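Local coordinates for protein L-asparagine oxygenase (Streptomyces coelicolor, PDB 2OG5) that catalyses the iron(II)- and 2-oxoglutarate-dependent 3-hydroxylation of L-asparagine to (2S,3S)-3-hydroxyasparagine, a building block of the calcium-dependent antibiotic, at residues 147-150 and 155-158; 132-137 and 141-146. All coordinates share one frame; numbering follows the deposited sequence.

Contact 1 (147-150 and 155-158)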
ATOM      1  N   LEU A 147     -10.723   2.890  10.854  1.00 18.03           N
ATOM      2  CA  LEU A 147     -11.157   2.165  12.052  1.00 18.39           C
ATOM      3  C   LEU A 147     -11.731   0.764  11.740  1.00 18.45           C
ATOM      4  O   LEU A 147     -11.425  -0.214  12.446  1.00 18.99           O
ATOM      5  CB  LEU A 147     -12.147   3.022  12.839  1.00 18.44           C
ATOM      6  CG  LEU A 147     -12.607   2.433  14.175  1.00 18.76           C
ATOM      7  CD1 LEU A 147     -11.413   2.079  15.068  1.00 21.01           C
ATOM      8  CD2 LEU A 147     -13.565   3.366  14.904  1.00 19.18           C
ATOM      9  N   PRO A 148     -12.565   0.641  10.693  1.00 18.91           N
ATOM     10  CA  PRO A 148     -13.122  -0.686  10.380  1.00 19.24           C
ATOM     11  C   PRO A 148     -12.199  -1.718   9.728  1.00 19.63           C
ATOM     12  O   PRO A 148     -12.635  -2.853   9.474  1.00 19.58           O
ATOM     13  CB  PRO A 148     -14.268  -0.360   9.409  1.00 19.18           C
ATOM     14  CG  PRO A 148     -14.540   1.058   9.595  1.00 19.73           C
ATOM     15  CD  PRO A 148     -13.197   1.667   9.855  1.00 19.13           C
ATOM     16  N   GLU A 149     -10.948  -1.346   9.453  1.00 20.40           N
ATOM     17  CA  GLU A 149      -9.999  -2.243   8.793  1.00 21.01           C
ATOM     18  C   GLU A 149      -8.744  -2.402   9.664  1.00 20.16           C
ATOM     19  O   GLU A 149      -8.044  -1.425   9.947  1.00 19.64           O
ATOM     20  CB  GLU A 149      -9.647  -1.673   7.418  1.00 21.67           C
ATOM     21  CG  GLU A 149      -8.505  -2.346   6.686  1.00 23.18           C
ATOM     22  CD  GLU A 149      -8.105  -1.611   5.416  1.00 25.49           C
ATOM     23  OE1 GLU A 149      -7.910  -0.371   5.458  1.00 27.58           O
ATOM     24  OE2 GLU A 149      -7.971  -2.293   4.372  1.00 32.26           O
ATOM     25  N   LYS A 150      -8.489  -3.633  10.115  1.00 20.21           N
ATOM     26  CA  LYS A 150      -7.346  -3.910  10.986  0.50 20.23           C
ATOM     27  C   LYS A 150      -7.380  -3.020  12.241  1.00 19.98           C
ATOM     28  O   LYS A 150      -6.334  -2.607  12.773  1.00 20.39           O
ATOM     29  CB  LYS A 150      -6.032  -3.727  10.213  0.50 20.67           C
ATOM     30  CG  LYS A 150      -5.817  -4.744   9.088  0.50 21.04           C
ATOM     31  CD  LYS A 150      -5.217  -6.029   9.607  0.50 20.99           C
ATOM     32  CE  LYS A 150      -4.354  -6.722   8.574  0.50 21.62           C
ATOM     33  NZ  LYS A 150      -3.553  -7.775   9.212  0.50 18.27           N
ATOM     34  N   VAL A 155       0.270   0.216  11.406  1.00 17.99           N
ATOM     35  CA  VAL A 155       1.182  -0.767  10.830  1.00 18.32           C
ATOM     36  C   VAL A 155       0.500  -2.135  10.873  1.00 18.23           C
ATOM     37  O   VAL A 155       0.271  -2.689  11.961  1.00 18.59           O
ATOM     38  CB  VAL A 155       2.534  -0.784  11.569  1.00 18.53           C
ATOM     39  CG1 VAL A 155       3.452  -1.828  10.959  1.00 18.47           C
ATOM     40  CG2 VAL A 155       3.190   0.619  11.550  1.00 18.71           C
ATOM     41  N   GLN A 156       0.201  -2.683   9.697  1.00 19.03           N
ATOM     42  CA  GLN A 156      -0.662  -3.863   9.574  1.00 19.58           C
ATOM     43  C   GLN A 156       0.104  -5.015   8.943  1.00 19.36           C
ATOM     44  O   GLN A 156       0.879  -4.819   8.006  1.00 19.89           O
ATOM     45  CB  GLN A 156      -1.892  -3.521   8.719  1.00 20.04           C
ATOM     46  CG  GLN A 156      -2.621  -2.269   9.225  1.00 20.65           C
ATOM     47  CD  GLN A 156      -3.801  -1.825   8.383  1.00 22.31           C
ATOM     48  OE1 GLN A 156      -4.181  -2.475   7.404  1.00 23.54           O
ATOM     49  NE2 GLN A 156      -4.376  -0.684   8.757  1.00 21.09           N
ATOM     50  N   ASP A 157      -0.130  -6.223   9.440  1.00 19.56           N
ATOM     51  CA  ASP A 157       0.562  -7.395   8.925  1.00 19.93           C
ATOM     52  C   ASP A 157      -0.136  -7.953   7.702  1.00 19.93           C
ATOM     53  O   ASP A 157      -1.377  -7.996   7.628  1.00 20.22           O
ATOM     54  CB  ASP A 157       0.650  -8.495   9.988  1.00 19.90           C
ATOM     55  CG  ASP A 157       1.545  -8.119  11.150  1.00 20.82           C
ATOM     56  OD1 ASP A 157       2.620  -7.544  10.921  1.00 19.58           O
ATOM     57  OD2 ASP A 157       1.193  -8.423  12.311  1.00 23.02           O
ATOM     58  N   VAL A 158       0.668  -8.368   6.727  1.00 19.71           N
ATOM     59  CA  VAL A 158       0.170  -9.100   5.568  1.00 20.29           C
ATOM     60  C   VAL A 158       0.760 -10.510   5.673  1.00 20.42           C
ATOM     61  O   VAL A 158       1.947 -10.721   5.383  1.00 21.00           O
ATOM     62  CB  VAL A 158       0.560  -8.403   4.264  1.00 19.65           C
ATOM     63  CG1 VAL A 158      -0.049  -9.123   3.064  1.00 20.72           C
ATOM     64  CG2 VAL A 158       0.109  -6.933   4.290  1.00 19.99           C
TER
HETATM   65  O   HOH W   1      -7.045   0.490   8.065  1.00 19.44           O
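The wall of the L-asparagine pocket contains this contact, in which K150 and Q156 lie across each other where the loop bearing the substrate-binding residue E149 passes strand 156-158 of the jelly roll. CB and CG of K150 lie over one face of the Q156 amide: CG of K150 is 3.3 Å from OE1 of Q156, and CB of K150, almost directly above CD of Q156, is 3.5 Å from that atom. CG of K150 stands beside the backbone N, anti to the carbonyl carbon, and the chain bends at chi2 (-84°), which carries NZ past the glutamine to the main chain of the next residue. In the conformer described here, one of two deposited, NZ of K150 donates to O of D157 over 2.7 Å; the C=O...N angle of 140° and a position in the carbonyl plane place it on a lone pair. NZ also donates to the backbone O of S121, so in this conformer two carbonyls grip the ammonium group. The carboxylate of D157 is held by S121, Q328 and W326.

A water forms the second link. It lies 2.9 Å from O of E149 and 2.9 Å from OE1 of E149, and accepts from NE2 of Q156 at 3.0 Å. The other donation of NE2 goes to the backbone of A153, while OE1 of Q156 accepts from R329, another L-asparagine ligand. With both ends of its amide engaged, Q156 has its flip state fixed. This is consistent with a second-shell role, touching R329 directly and E149 through the water, while the positive charge of K150 is probably steadied by main-chain dipoles.

Contact 2 (132-137 and 141-146)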
ATOM      1  N   VAL A 132      10.651   2.042  10.453  1.00 18.84           N
ATOM      2  CA  VAL A 132      10.874   2.304   9.033  1.00 18.68           C
ATOM      3  C   VAL A 132       9.602   2.818   8.330  1.00 18.79           C
ATOM      4  O   VAL A 132       9.632   3.817   7.603  1.00 19.17           O
ATOM      5  CB  VAL A 132      11.404   1.047   8.325  1.00 18.96           C
ATOM      6  CG1 VAL A 132      11.398   1.225   6.815  1.00 19.92           C
ATOM      7  CG2 VAL A 132      12.806   0.712   8.839  1.00 18.91           C
ATOM      8  N   LEU A 133       8.483   2.131   8.542  1.00 18.47           N
ATOM      9  CA  LEU A 133       7.252   2.504   7.862  1.00 18.19           C
ATOM     10  C   LEU A 133       6.738   3.867   8.298  1.00 17.44           C
ATOM     11  O   LEU A 133       6.324   4.660   7.456  1.00 18.21           O
ATOM     12  CB  LEU A 133       6.172   1.441   8.072  1.00 18.40           C
ATOM     13  CG  LEU A 133       6.341   0.188   7.213  1.00 18.02           C
ATOM     14  CD1 LEU A 133       5.501  -0.952   7.795  1.00 17.78           C
ATOM     15  CD2 LEU A 133       5.955   0.438   5.745  1.00 18.10           C
ATOM     16  N   LEU A 134       6.726   4.147   9.600  1.00 17.53           N
ATOM     17  CA  LEU A 134       6.113   5.393  10.048  1.00 18.04           C
ATOM     18  C   LEU A 134       7.018   6.594   9.743  1.00 17.88           C
ATOM     19  O   LEU A 134       6.528   7.693   9.453  1.00 17.86           O
ATOM     20  CB  LEU A 134       5.685   5.320  11.520  1.00 17.51           C
ATOM     21  CG  LEU A 134       4.539   4.327  11.798  1.00 18.81           C
ATOM     22  CD1 LEU A 134       4.076   4.375  13.255  1.00 19.55           C
ATOM     23  CD2 LEU A 134       3.348   4.552  10.878  1.00 20.17           C
ATOM     24  N   MET A 135       8.336   6.402   9.771  1.00 17.95           N
ATOM     25  CA  MET A 135       9.252   7.475   9.339  1.00 18.07           C
ATOM     26  C   MET A 135       8.991   7.813   7.873  1.00 18.16           C
ATOM     27  O   MET A 135       8.805   8.981   7.521  1.00 18.26           O
ATOM     28  CB  MET A 135      10.722   7.090   9.544  1.00 18.54           C
ATOM     29  CG  MET A 135      11.157   7.096  10.992  1.00 18.15           C
ATOM     30  SD  MET A 135      12.937   6.847  11.236  1.00 19.35           S
ATOM     31  CE  MET A 135      13.135   5.141  10.702  1.00 19.93           C
ATOM     32  N   THR A 136       8.924   6.801   7.017  1.00 18.03           N
ATOM     33  CA  THR A 136       8.711   7.040   5.589  1.00 18.32           C
ATOM     34  C   THR A 136       7.347   7.679   5.332  1.00 18.36           C
ATOM     35  O   THR A 136       7.224   8.569   4.491  1.00 19.20           O
ATOM     36  CB  THR A 136       8.842   5.757   4.762  1.00 18.78           C
ATOM     37  OG1 THR A 136      10.089   5.121   5.081  1.00 19.05           O
ATOM     38  CG2 THR A 136       8.793   6.065   3.266  1.00 18.79           C
ATOM     39  N   ALA A 137       6.321   7.240   6.055  1.00 18.31           N
ATOM     40  CA  ALA A 137       4.993   7.831   5.912  1.00 18.24           C
ATOM     41  C   ALA A 137       5.019   9.321   6.212  1.00 18.40           C
ATOM     42  O   ALA A 137       4.401  10.120   5.511  1.00 18.59           O
ATOM     43  CB  ALA A 137       3.992   7.129   6.835  1.00 18.44           C
ATOM     44  N   GLY A 141       4.007  12.267   3.575  1.00 18.55           N
ATOM     45  CA  GLY A 141       2.749  12.901   3.952  1.00 18.66           C
ATOM     46  C   GLY A 141       2.560  12.616   5.426  1.00 18.63           C
ATOM     47  O   GLY A 141       3.338  13.101   6.239  1.00 19.20           O
ATOM     48  N   ASP A 142       1.528  11.849   5.766  1.00 17.96           N
ATOM     49  CA  ASP A 142       1.337  11.327   7.123  1.00 18.11           C
ATOM     50  C   ASP A 142       0.761   9.937   7.032  1.00 17.82           C
ATOM     51  O   ASP A 142       0.086   9.601   6.065  1.00 17.33           O
ATOM     52  CB  ASP A 142       0.370  12.212   7.903  1.00 18.80           C
ATOM     53  CG  ASP A 142       0.972  13.562   8.231  1.00 20.23           C
ATOM     54  OD1 ASP A 142       1.834  13.620   9.137  1.00 21.25           O
ATOM     55  OD2 ASP A 142       0.620  14.560   7.573  1.00 20.10           O
ATOM     56  N   PRO A 143       1.018   9.103   8.046  1.00 17.25           N
ATOM     57  CA  PRO A 143       0.366   7.809   8.041  1.00 17.16           C
ATOM     58  C   PRO A 143      -1.108   7.956   8.370  1.00 17.45           C
ATOM     59  O   PRO A 143      -1.513   8.934   8.981  1.00 17.89           O
ATOM     60  CB  PRO A 143       1.088   7.052   9.150  1.00 17.53           C
ATOM     61  CG  PRO A 143       1.493   8.130  10.110  1.00 17.80           C
ATOM     62  CD  PRO A 143       1.846   9.316   9.247  1.00 17.68           C
ATOM     63  N   GLY A 144      -1.891   6.965   7.969  1.00 17.00           N
ATOM     64  CA  GLY A 144      -3.302   6.922   8.294  1.00 17.60           C
ATOM     65  C   GLY A 144      -3.833   5.508   8.239  1.00 17.73           C
ATOM     66  O   GLY A 144      -3.244   4.623   7.620  1.00 17.36           O
ATOM     67  N   ALA A 145      -4.960   5.293   8.901  1.00 17.70           N
ATOM     68  CA  ALA A 145      -5.646   4.004   8.849  1.00 17.68           C
ATOM     69  C   ALA A 145      -7.128   4.210   9.077  1.00 17.83           C
ATOM     70  O   ALA A 145      -7.557   5.306   9.404  1.00 18.06           O
ATOM     71  CB  ALA A 145      -5.072   3.028   9.848  1.00 18.62           C
ATOM     72  N   PHE A 146      -7.899   3.145   8.865  1.00 17.66           N
ATOM     73  CA  PHE A 146      -9.357   3.220   8.882  1.00 18.18           C
ATOM     74  C   PHE A 146      -9.867   2.336   9.997  1.00 17.56           C
ATOM     75  O   PHE A 146      -9.490   1.179  10.080  1.00 18.15           O
ATOM     76  CB  PHE A 146      -9.916   2.759   7.531  1.00 18.71           C
ATOM     77  CG  PHE A 146      -9.379   3.557   6.384  1.00 19.48           C
ATOM     78  CD1 PHE A 146     -10.039   4.682   5.940  1.00 19.65           C
ATOM     79  CD2 PHE A 146      -8.160   3.219   5.799  1.00 20.00           C
ATOM     80  CE1 PHE A 146      -9.522   5.452   4.904  1.00 20.78           C
ATOM     81  CE2 PHE A 146      -7.635   3.986   4.761  1.00 21.11           C
ATOM     82  CZ  PHE A 146      -8.315   5.099   4.320  1.00 20.53           C
TER
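The CB methyl of A137 packs on the pyrrolidine ring of P143, with CB to CB at 3.7 Å. The methyl does not meet CB alone: N of P143 is 3.8 Å from CB of A137 and CD of P143 is 3.9 Å from it, so three atoms of the ring lie about equally near. L134, one turn earlier in the helix, supplies the second apolar touch. Its CD2 comes to 3.8 Å from CB of P143, the side chains crossing at about a right angle. CG of L134 stands beside the backbone N (chi1 -67°), and from there the CD2 branch extends to the ring although the CB of L134 does not point at the strand.

Helix 128-140 runs directly into strand 142-146, and this is the corner where the chain turns from one into the other. The strand belongs to the jelly-roll sheet and the helix lies against that sheet, with A137 also touching M193 of strand 191-196. The short segments have N-to-C directions 116° apart and axes that approach to 7.2 Å. At the turn, N of G141 donates to O of A137 over 2.9 Å. The i to i+4 spacing is kept, but the N-H...O angle is only 131°, as the chain leaves the helix at G141 with positive phi. N of D142 is also close to that oxygen, but its angle is too poor for a hydrogen bond. Beyond the turn, the strand pairs with strand 326-333 through D142 and G144, and the carboxylate of D142 makes a salt bridge to R73. Helix 66-76 closes over the same apolar patch: its V69 touches P143, and its W68 and A72 touch L134.

The two contacts follow each other along the chain, with about 13 Å between centres. Strand 142-146 leads from the helix corner into the loop carrying E149, and strands 142-146 and 156-158 both pair with strand 326-333, which bears R329. The contacts also touch directly: CG1 of V155 is 3.9 Å from CD1 of L133 and CG2 of V155 is 4.0 Å from CG of L134, while NE2 of Q156 is 3.9 Å from CB of A145. Contact 1 borders the active site, the side chain of E149 being about 7 Å from the sodium ion bound by H179, E181 and H311; in contact 2, the L134 side chain is about 10 Å from that of R329.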